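Local coordinates for poly(ADP-ribose) glycohydrolase (PDB 3SIG), which hydrolyses the ribose-ribose bonds of poly(ADP-ribose) through a macrodomain-type catalytic domain and is captured here with ADP-ribose in its pocket, at residues A[174-178]-A[219-223]; A[142-147]-A[199-203]; A[88-93]-A[169-175]. One frame throughout, in Å; residues are numbered along the deposited sequence.

Contact 1: residues A[174-178]-A[219-223]. With AR6 ([(2R,3S,4R,5R)-5-(6-aminopurin-9-yl)-3,4-dihydroxy-oxolan-2-yl]methyl [hydroxy-[[(2R,3S,4R,5S)-3,4,5-trihydroxyoxolan-2-yl]methoxy]phosphoryl] hydrogen phosphate), chain B.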
loop_
_atom_site.group_PDB
_atom_site.type_symbol
_atom_site.label_atom_id
_atom_site.label_comp_id
_atom_site.label_asym_id
_atom_site.label_seq_id
_atom_site.Cartn_x
_atom_site.Cartn_y
_atom_site.Cartn_z
ATOM N N THR A 174 -1.611 -1.177 -5.231
ATOM C CA THR A 174 -2.369 -2.206 -4.531
ATOM C C THR A 174 -2.039 -3.553 -5.132
ATOM O O THR A 174 -2.400 -3.837 -6.276
ATOM C CB THR A 174 -3.882 -1.864 -4.600
ATOM O OG1 THR A 174 -4.108 -0.749 -3.741
ATOM C CG2 THR A 174 -4.809 -2.958 -4.158
ATOM N N SER A 175 -1.313 -4.352 -4.354
ATOM C CA SER A 175 -0.841 -5.653 -4.776
ATOM C C SER A 175 -0.847 -6.545 -3.549
ATOM O O SER A 175 -0.227 -6.200 -2.550
ATOM C CB SER A 175 0.601 -5.516 -5.285
ATOM O OG SER A 175 1.246 -6.776 -5.479
ATOM N N PRO A 176 -1.546 -7.700 -3.595
ATOM C CA PRO A 176 -1.551 -8.569 -2.414
ATOM C C PRO A 176 -0.333 -9.462 -2.382
ATOM O O PRO A 176 0.029 -10.101 -3.370
ATOM C CB PRO A 176 -2.802 -9.427 -2.639
ATOM C CG PRO A 176 -2.876 -9.543 -4.131
ATOM C CD PRO A 176 -2.363 -8.243 -4.686
ATOM N N ALA A 177 0.324 -9.516 -1.237
ATOM C CA ALA A 177 1.384 -10.497 -1.029
ATOM C C ALA A 177 0.721 -11.874 -1.015
ATOM O O ALA A 177 -0.463 -12.003 -0.681
ATOM C CB ALA A 177 2.115 -10.247 0.288
ATOM N N PRO A 178 1.482 -12.931 -1.328
ATOM C CA PRO A 178 0.917 -14.276 -1.171
ATOM C C PRO A 178 0.497 -14.496 0.276
ATOM O O PRO A 178 1.157 -14.050 1.217
ATOM C CB PRO A 178 2.068 -15.183 -1.577
ATOM C CG PRO A 178 3.298 -14.366 -1.420
ATOM C CD PRO A 178 2.887 -12.964 -1.769
ATOM N N ALA A 219 6.774 -3.920 5.480
ATOM C CA ALA A 219 6.734 -5.350 5.749
ATOM C C ALA A 219 5.518 -6.034 5.140
ATOM O O ALA A 219 4.732 -6.704 5.791
ATOM C CB ALA A 219 6.800 -5.586 7.250
ATOM N N TRP A 220 5.377 -5.814 3.846
ATOM C CA TRP A 220 4.331 -6.334 2.968
ATOM C C TRP A 220 4.150 -7.824 3.196
ATOM O O TRP A 220 5.126 -8.588 3.164
ATOM C CB TRP A 220 4.799 -6.108 1.546
ATOM C CG TRP A 220 3.899 -6.498 0.430
ATOM C CD1 TRP A 220 2.555 -6.247 0.275
ATOM C CD2 TRP A 220 4.337 -7.145 -0.752
ATOM N NE1 TRP A 220 2.139 -6.712 -0.952
ATOM C CE2 TRP A 220 3.223 -7.248 -1.605
ATOM C CE3 TRP A 220 5.587 -7.642 -1.185
ATOM C CZ2 TRP A 220 3.299 -7.849 -2.857
ATOM C CZ3 TRP A 220 5.660 -8.238 -2.428
ATOM C CH2 TRP A 220 4.525 -8.350 -3.245
ATOM N N GLY A 221 2.935 -8.252 3.501
ATOM C CA GLY A 221 2.650 -9.667 3.631
ATOM C C GLY A 221 3.013 -10.284 4.968
ATOM O O GLY A 221 2.751 -11.475 5.151
ATOM N N CYS A 222 3.595 -9.527 5.887
ATOM C CA CYS A 222 4.239 -10.116 7.055
ATOM C C CYS A 222 3.433 -10.088 8.342
ATOM O O CYS A 222 3.986 -10.423 9.403
ATOM C CB CYS A 222 5.601 -9.465 7.310
ATOM S SG CYS A 222 6.797 -9.675 5.998
ATOM N N GLY A 223 2.171 -9.673 8.243
ATOM C CA GLY A 223 1.279 -9.666 9.394
ATOM C C GLY A 223 0.168 -10.652 9.178
ATOM O O GLY A 223 0.349 -11.871 9.359
HETATM N N1 AR6 B . 2.080 1.168 8.630
HETATM C C2 AR6 B . 3.223 0.504 8.484
HETATM N N3 AR6 B . 3.442 -0.795 8.838
HETATM C C4 AR6 B . 2.351 -1.405 9.355
HETATM C C5 AR6 B . 1.090 -0.733 9.527
HETATM C C6 AR6 B . 1.029 0.575 9.125
HETATM N N6 AR6 B . -0.159 1.290 9.286
HETATM N N7 AR6 B . 0.191 -1.715 10.077
HETATM C C8 AR6 B . 0.876 -2.797 10.238
HETATM N N9 AR6 B . 2.177 -2.704 9.838
HETATM P PA AR6 B . -0.499 -6.232 7.402
HETATM P PB AR6 B . -0.338 -8.239 5.206
HETATM C "C1'" AR6 B . 3.269 -3.672 9.811
HETATM O O1A AR6 B . -0.699 -7.346 8.367
HETATM O O1B AR6 B . 0.107 -7.972 3.782
HETATM C C1D AR6 B . -5.452 -6.710 5.706
HETATM O O1D AR6 B . -6.628 -7.133 6.339
HETATM C "C2'" AR6 B . 3.144 -4.772 10.843
HETATM O "O2'" AR6 B . 4.414 -5.141 11.304
HETATM O O2A AR6 B . -1.532 -5.136 7.361
HETATM O O2B AR6 B . 0.429 -9.232 6.013
HETATM C C2D AR6 B . -5.692 -6.745 4.248
HETATM O O2D AR6 B . -6.864 -6.169 3.785
HETATM C "C3'" AR6 B . 2.549 -5.878 10.049
HETATM O "O3'" AR6 B . 2.903 -7.133 10.531
HETATM O O3A AR6 B . -0.270 -6.828 5.946
HETATM C C3D AR6 B . -5.250 -8.080 3.822
HETATM O O3D AR6 B . -6.396 -8.879 3.954
HETATM C "C4'" AR6 B . 3.067 -5.671 8.655
HETATM O "O4'" AR6 B . 3.400 -4.303 8.562
HETATM C C4D AR6 B . -4.189 -8.403 4.814
HETATM O O4D AR6 B . -4.420 -7.634 5.985
HETATM C "C5'" AR6 B . 2.125 -6.073 7.529
HETATM O "O5'" AR6 B . 0.870 -5.427 7.674
HETATM C C5D AR6 B . -2.771 -8.164 4.297
HETATM O O5D AR6 B . -1.862 -8.651 5.266
#
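With chi1 at -178°, W220 sends CG opposite the backbone N and lays the indole against A177, with NE1 directed at S175 O. A177 CB sits over one face of the indole, 3.7 Å from the centroid of the five-membered ring, a CH-pi contact. At the ring edge NE1 donates to S175 O at 2.9 Å, with the acceptor close to the indole plane and the N-H tilted from the plane of the carbonyl. S175 OG lies 3.5 Å from W220 CZ2. Next to the indole, A177 CB is pressed to 3.4 Å from G221 CA, where a side chain would collide with it. A leucine in place of W220 would probably leave S175 O without this donor and A177 CB without its aromatic cover. A219 to C222 form a type II turn, closed by C222 N to A219 O, with G221 at positive phi. From within the turn G221 N donates weakly to AR6 O1B; just after it G223 N donates to AR6 O2B at 2.9 Å. The indole thus ties the macrodomain's diphosphate-binding loop to the sheet, while backbone N-H groups meet the negative phosphate.

Contact 2: residues A[142-147]-A[199-203]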
loop_
_atom_site.group_PDB
_atom_site.type_symbol
_atom_site.label_atom_id
_atom_site.label_comp_id
_atom_site.label_asym_id
_atom_site.label_seq_id
_atom_site.Cartn_x
_atom_site.Cartn_y
_atom_site.Cartn_z
ATOM N N LEU A 142 -1.821 -17.917 -3.360
ATOM C CA LEU A 142 -0.689 -17.206 -3.938
ATOM C C LEU A 142 -1.171 -15.922 -4.584
ATOM O O LEU A 142 -0.364 -15.031 -4.826
ATOM C CB LEU A 142 0.045 -18.048 -4.975
ATOM C CG LEU A 142 0.968 -19.164 -4.441
ATOM C CD1 LEU A 142 1.402 -20.072 -5.578
ATOM C CD2 LEU A 142 2.191 -18.580 -3.753
ATOM N N TYR A 143 -2.467 -15.834 -4.890
ATOM C CA TYR A 143 -3.066 -14.682 -5.577
ATOM C C TYR A 143 -2.379 -14.480 -6.923
ATOM O O TYR A 143 -2.060 -15.470 -7.608
ATOM C CB TYR A 143 -3.089 -13.424 -4.694
ATOM C CG TYR A 143 -3.722 -13.661 -3.352
ATOM C CD1 TYR A 143 -4.933 -14.305 -3.220
ATOM C CD2 TYR A 143 -3.102 -13.213 -2.199
ATOM C CE1 TYR A 143 -5.505 -14.493 -1.979
ATOM C CE2 TYR A 143 -3.660 -13.392 -0.969
ATOM C CZ TYR A 143 -4.840 -14.029 -0.849
ATOM O OH TYR A 143 -5.395 -14.175 0.393
ATOM N N SER A 144 -2.162 -13.252 -7.362
ATOM C CA SER A 144 -1.604 -13.015 -8.677
ATOM C C SER A 144 -0.859 -11.676 -8.646
ATOM O O SER A 144 -0.976 -10.916 -7.694
ATOM C CB SER A 144 -2.715 -12.930 -9.734
ATOM O OG SER A 144 -3.422 -11.698 -9.630
ATOM N N ASP A 145 -0.182 -11.379 -9.741
ATOM C CA ASP A 145 0.571 -10.147 -9.928
ATOM C C ASP A 145 -0.306 -8.996 -10.436
ATOM O O ASP A 145 0.228 -7.944 -10.752
ATOM C CB ASP A 145 1.730 -10.337 -10.913
ATOM C CG ASP A 145 2.813 -11.246 -10.413
ATOM O OD1 ASP A 145 2.944 -11.483 -9.208
ATOM O OD2 ASP A 145 3.581 -11.723 -11.288
ATOM N N HIS A 146 -1.634 -9.141 -10.489
ATOM C CA HIS A 146 -2.472 -7.967 -10.809
ATOM C C HIS A 146 -2.180 -6.841 -9.815
ATOM O O HIS A 146 -2.030 -7.095 -8.622
ATOM C CB HIS A 146 -3.979 -8.277 -10.717
ATOM C CG HIS A 146 -4.510 -9.185 -11.786
ATOM N ND1 HIS A 146 -5.203 -8.746 -12.900
ATOM C CD2 HIS A 146 -4.468 -10.528 -11.875
ATOM C CE1 HIS A 146 -5.565 -9.797 -13.633
ATOM N NE2 HIS A 146 -5.121 -10.887 -13.034
ATOM N N LEU A 147 -2.195 -5.603 -10.304
ATOM C CA LEU A 147 -1.929 -4.439 -9.478
ATOM C C LEU A 147 -2.913 -3.348 -9.839
ATOM O O LEU A 147 -3.205 -3.105 -11.001
ATOM C CB LEU A 147 -0.457 -3.967 -9.706
ATOM C CG LEU A 147 0.031 -2.739 -8.947
ATOM C CD1 LEU A 147 1.546 -2.896 -8.702
ATOM C CD2 LEU A 147 -0.217 -1.545 -9.768
ATOM N N ARG A 199 6.603 -10.313 -8.002
ATOM C CA ARG A 199 5.539 -9.370 -7.699
ATOM C C ARG A 199 6.075 -8.041 -7.230
ATOM O O ARG A 199 5.637 -7.000 -7.691
ATOM C CB ARG A 199 4.569 -10.010 -6.689
ATOM C CG ARG A 199 3.234 -9.300 -6.544
ATOM C CD ARG A 199 2.222 -10.157 -5.813
ATOM N NE ARG A 199 1.962 -11.397 -6.548
ATOM C CZ ARG A 199 1.305 -12.426 -6.058
ATOM N NH1 ARG A 199 1.184 -13.518 -6.798
ATOM N NH2 ARG A 199 0.841 -12.416 -4.835
ATOM N N ALA A 200 7.025 -8.070 -6.312
ATOM C CA ALA A 200 7.668 -6.832 -5.884
ATOM C C ALA A 200 8.365 -6.110 -7.036
ATOM O O ALA A 200 8.308 -4.872 -7.122
ATOM C CB ALA A 200 8.671 -7.103 -4.766
ATOM N N ALA A 201 8.952 -6.849 -7.954
ATOM C CA ALA A 201 9.572 -6.204 -9.086
ATOM C C ALA A 201 8.526 -5.450 -9.904
ATOM O O ALA A 201 8.785 -4.357 -10.431
ATOM C CB ALA A 201 10.269 -7.202 -9.952
ATOM N N LYS A 202 7.347 -6.050 -10.051
ATOM C CA LYS A 202 6.256 -5.427 -10.794
ATOM C C LYS A 202 5.679 -4.201 -10.086
ATOM O O LYS A 202 5.320 -3.200 -10.728
ATOM C CB LYS A 202 5.184 -6.496 -11.127
ATOM C CG LYS A 202 5.664 -7.483 -12.121
ATOM C CD LYS A 202 4.678 -8.613 -12.378
ATOM C CE LYS A 202 5.164 -9.501 -13.511
ATOM N NZ LYS A 202 4.196 -10.590 -13.814
ATOM N N VAL A 203 5.589 -4.254 -8.769
ATOM C CA VAL A 203 5.202 -3.076 -8.005
ATOM C C VAL A 203 6.180 -1.916 -8.268
ATOM O O VAL A 203 5.749 -0.768 -8.525
ATOM C CB VAL A 203 5.208 -3.409 -6.485
ATOM C CG1 VAL A 203 5.106 -2.145 -5.651
ATOM C CG2 VAL A 203 4.059 -4.358 -6.143
HETATM O O HOH W 1 2.222 -14.721 -9.252
#
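R199 lays its guanidinium under the carbonyl of S144, whose O stands 3.1 Å above the plane, over the centre of the group. This is one part of a salt-bridge network, D145 with R199 and K202, that joins the loop leading into strand 147-157 to helix 189-209 of the macrodomain. S144 O makes no hydrogen bond to the guanidinium; the bonds run around the edge. There NH1 and NH2 of R199 grip L142 O end-on, each at 2.9 Å, and that oxygen lies almost exactly in the guanidinium plane. On another edge R199 NE donates to D145 OD1 at 2.8 Å in a nearly straight bond of 177°. The carboxylate is turned 74° from the guanidinium plane, yet OD1 itself stays within it. A bend at chi3 (-61°) in the otherwise extended R199 chain sets this end of the group against the loop. NH2 also donates to P176 O, so one arginine links 142-147 to segment 174-178.

The other oxygen of D145, OD2, receives K202 NZ at 2.8 Å on its anti side. K202, stretched out past CG, meets D145 nearly perpendicular, its CD packed 3.7 Å from D145 CB; NZ has a second acceptor in P46 O. With two cations on separate oxygens, the carboxylate is held against rotation and is likely to stay ionised. Farther along, the contact turns apolar: L147, at the start of its strand, packs its CD1 on V203 CG2. Y143 leans away from the helix, and its OH bonds to N179. A water completes the polar side, accepting from R199 NH1 and donating a weak bond to D145 OD1.

Contact 3: residues A[88-93]-A[169-175]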
loop_
_atom_site.group_PDB
_atom_site.type_symbol
_atom_site.label_atom_id
_atom_site.label_comp_id
_atom_site.label_asym_id
_atom_site.label_seq_id
_atom_site.Cartn_x
_atom_site.Cartn_y
_atom_site.Cartn_z
ATOM N N GLN A 88 4.864 13.698 -6.269
ATOM C CA GLN A 88 3.930 12.802 -5.587
ATOM C C GLN A 88 4.569 11.464 -5.174
ATOM O O GLN A 88 5.200 10.788 -6.002
ATOM C CB GLN A 88 2.749 12.566 -6.483
ATOM C CG GLN A 88 1.590 11.885 -5.806
ATOM C CD GLN A 88 0.394 11.762 -6.735
ATOM O OE1 GLN A 88 0.135 10.693 -7.281
ATOM N NE2 GLN A 88 -0.316 12.849 -6.943
ATOM N N VAL A 89 4.406 11.107 -3.916
ATOM C CA VAL A 89 4.973 9.898 -3.349
ATOM C C VAL A 89 4.057 8.725 -3.689
ATOM O O VAL A 89 2.829 8.900 -3.767
ATOM C CB VAL A 89 5.059 10.071 -1.813
ATOM C CG1 VAL A 89 5.513 8.805 -1.095
ATOM C CG2 VAL A 89 5.974 11.240 -1.470
ATOM N N ALA A 90 4.616 7.544 -3.901
ATOM C CA ALA A 90 3.818 6.308 -4.059
ATOM C C ALA A 90 3.996 5.419 -2.856
ATOM O O ALA A 90 5.101 5.251 -2.337
ATOM C CB ALA A 90 4.227 5.560 -5.327
ATOM N N CYS A 91 2.901 4.808 -2.413
ATOM C CA CYS A 91 2.850 3.922 -1.268
ATOM C C CYS A 91 2.280 2.568 -1.614
ATOM O O CYS A 91 1.262 2.491 -2.303
ATOM C CB CYS A 91 1.902 4.543 -0.225
ATOM S SG CYS A 91 2.332 6.160 0.404
ATOM N N LEU A 92 2.915 1.518 -1.130
ATOM C CA LEU A 92 2.390 0.166 -1.267
ATOM C C LEU A 92 1.299 -0.104 -0.226
ATOM O O LEU A 92 1.549 0.040 0.973
ATOM C CB LEU A 92 3.554 -0.842 -1.154
ATOM C CG LEU A 92 3.180 -2.329 -1.169
ATOM C CD1 LEU A 92 2.481 -2.719 -2.448
ATOM C CD2 LEU A 92 4.439 -3.166 -0.967
ATOM N N ASN A 93 0.116 -0.454 -0.725
ATOM C CA ASN A 93 -0.994 -0.968 0.057
ATOM C C ASN A 93 -0.847 -2.465 0.184
ATOM O O ASN A 93 -0.757 -3.165 -0.831
ATOM C CB ASN A 93 -2.294 -0.608 -0.682
ATOM C CG ASN A 93 -3.528 -1.251 -0.070
ATOM O OD1 ASN A 93 -3.523 -1.645 1.084
ATOM N ND2 ASN A 93 -4.600 -1.385 -0.869
ATOM N N ARG A 169 -1.982 14.429 -1.117
ATOM C CA ARG A 169 -2.222 13.381 -2.078
ATOM C C ARG A 169 -1.026 12.481 -2.292
ATOM O O ARG A 169 0.100 12.955 -2.370
ATOM C CB ARG A 169 -2.642 13.967 -3.415
ATOM C CG ARG A 169 -4.026 14.629 -3.370
ATOM C CD ARG A 169 -4.577 14.984 -4.766
ATOM N NE ARG A 169 -3.849 16.126 -5.279
ATOM C CZ ARG A 169 -4.062 16.663 -6.480
ATOM N NH1 ARG A 169 -4.972 16.146 -7.289
ATOM N NH2 ARG A 169 -3.355 17.718 -6.875
ATOM N N VAL A 170 -1.286 11.181 -2.376
ATOM C CA VAL A 170 -0.273 10.177 -2.717
ATOM C C VAL A 170 -0.829 9.240 -3.736
ATOM O O VAL A 170 -2.058 9.079 -3.843
ATOM C CB VAL A 170 0.143 9.361 -1.479
ATOM C CG1 VAL A 170 0.558 10.290 -0.325
ATOM C CG2 VAL A 170 -0.975 8.468 -0.984
ATOM N N ALA A 171 0.035 8.531 -4.437
ATOM C CA ALA A 171 -0.394 7.407 -5.263
ATOM C C ALA A 171 -0.316 6.144 -4.429
ATOM O O ALA A 171 0.598 5.961 -3.604
ATOM C CB ALA A 171 0.469 7.274 -6.485
ATOM N N PHE A 172 -1.256 5.240 -4.668
ATOM C CA PHE A 172 -1.206 3.906 -4.073
ATOM C C PHE A 172 -0.964 2.843 -5.117
ATOM O O PHE A 172 -1.450 2.944 -6.268
ATOM C CB PHE A 172 -2.462 3.581 -3.269
ATOM C CG PHE A 172 -2.568 4.339 -1.965
ATOM C CD1 PHE A 172 -1.803 3.987 -0.868
ATOM C CD2 PHE A 172 -3.393 5.448 -1.851
ATOM C CE1 PHE A 172 -1.886 4.701 0.320
ATOM C CE2 PHE A 172 -3.503 6.155 -0.643
ATOM C CZ PHE A 172 -2.741 5.776 0.429
ATOM N N LEU A 173 -0.236 1.816 -4.686
ATOM C CA LEU A 173 0.011 0.608 -5.456
ATOM C C LEU A 173 -0.595 -0.519 -4.656
ATOM O O LEU A 173 -0.128 -0.786 -3.543
ATOM C CB LEU A 173 1.516 0.391 -5.607
ATOM C CG LEU A 173 2.310 1.605 -6.122
ATOM C CD1 LEU A 173 3.766 1.576 -5.787
ATOM C CD2 LEU A 173 2.132 1.698 -7.581
ATOM N N THR A 174 -1.611 -1.177 -5.231
ATOM C CA THR A 174 -2.369 -2.206 -4.531
ATOM C C THR A 174 -2.039 -3.553 -5.132
ATOM O O THR A 174 -2.400 -3.837 -6.276
ATOM C CB THR A 174 -3.882 -1.864 -4.600
ATOM O OG1 THR A 174 -4.108 -0.749 -3.741
ATOM C CG2 THR A 174 -4.809 -2.958 -4.158
ATOM N N SER A 175 -1.313 -4.352 -4.354
ATOM C CA SER A 175 -0.841 -5.653 -4.776
ATOM C C SER A 175 -0.847 -6.545 -3.549
ATOM O O SER A 175 -0.227 -6.200 -2.550
ATOM C CB SER A 175 0.601 -5.516 -5.285
ATOM O OG SER A 175 1.246 -6.776 -5.479
HETATM O O HOH W 2 2.785 12.808 -2.272
#
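C91 CB packs against the F172 ring, 3.8 Å from CD1, while its SG reaches the ring obliquely, 5.2 Å from the centroid, a sulfur-aromatic contact. The two residues are paired on neighbouring parallel strands, 90-94 and 163-175, inside the mixed sheet of the macrodomain. C91 SG is anti to its carbonyl carbon (chi1 -60°), directed toward V170, whose CG2 lies over one face of the F172 ring. On the opposite side of the sheet, A90 CB meets A171 CB, and A90 CB lies 4.0 Å from L173 CD1; helix 189-209 packs on L173 there.

Between these apolar layers runs the parallel ladder: A171 N to V89 O, C91 N to A171 O, L173 N to C91 O and N93 N to L173 O, all within 2.8 to 2.9 Å. CA-H...O contacts fill in, as from A90 CA to A171 O. Segments 90-93 and 169-175 run at 34° to each other, in keeping with the twist of a parallel pair.

Polar groups gather at the ends. The extended Q88 side chain reaches across to the neighbouring strand, and its OE1, hydrogen-bonded to G152 N, touches A171 CB. A water joins V89 N to R169 O. At the other end the side chains of N93 and T174 run alongside each other in the same direction. N93 ND2 also donates to E112 OE2, on a residue that is hydrogen-bonded to ADP-ribose, and the bond from N93 ND2 to T174 OG1, 3.0 Å long, lies nearly in the amide plane.

Contacts 1 and 3 are buried and share T174 and S175 of strand 163-175, whereas contact 2 is partly buried and lies nearer the surface. Contact 3 is sheet core, a regular backbone ladder with apolar layers; contact 1 is loop against strand end, where an indole packs on the strand end and backbone N-H groups of the neighbouring glycines meet the ligand; contact 2 relies on charged side chains between a loop and a helix. L92 CD2 packs on W220 CG, joining contacts 3 and 1. Helix 189-209 ties contact 2 to both: the S175 side chain lies against R199 and V203, and V203 CG1 reaches L173 CD1 at 4.0 Å.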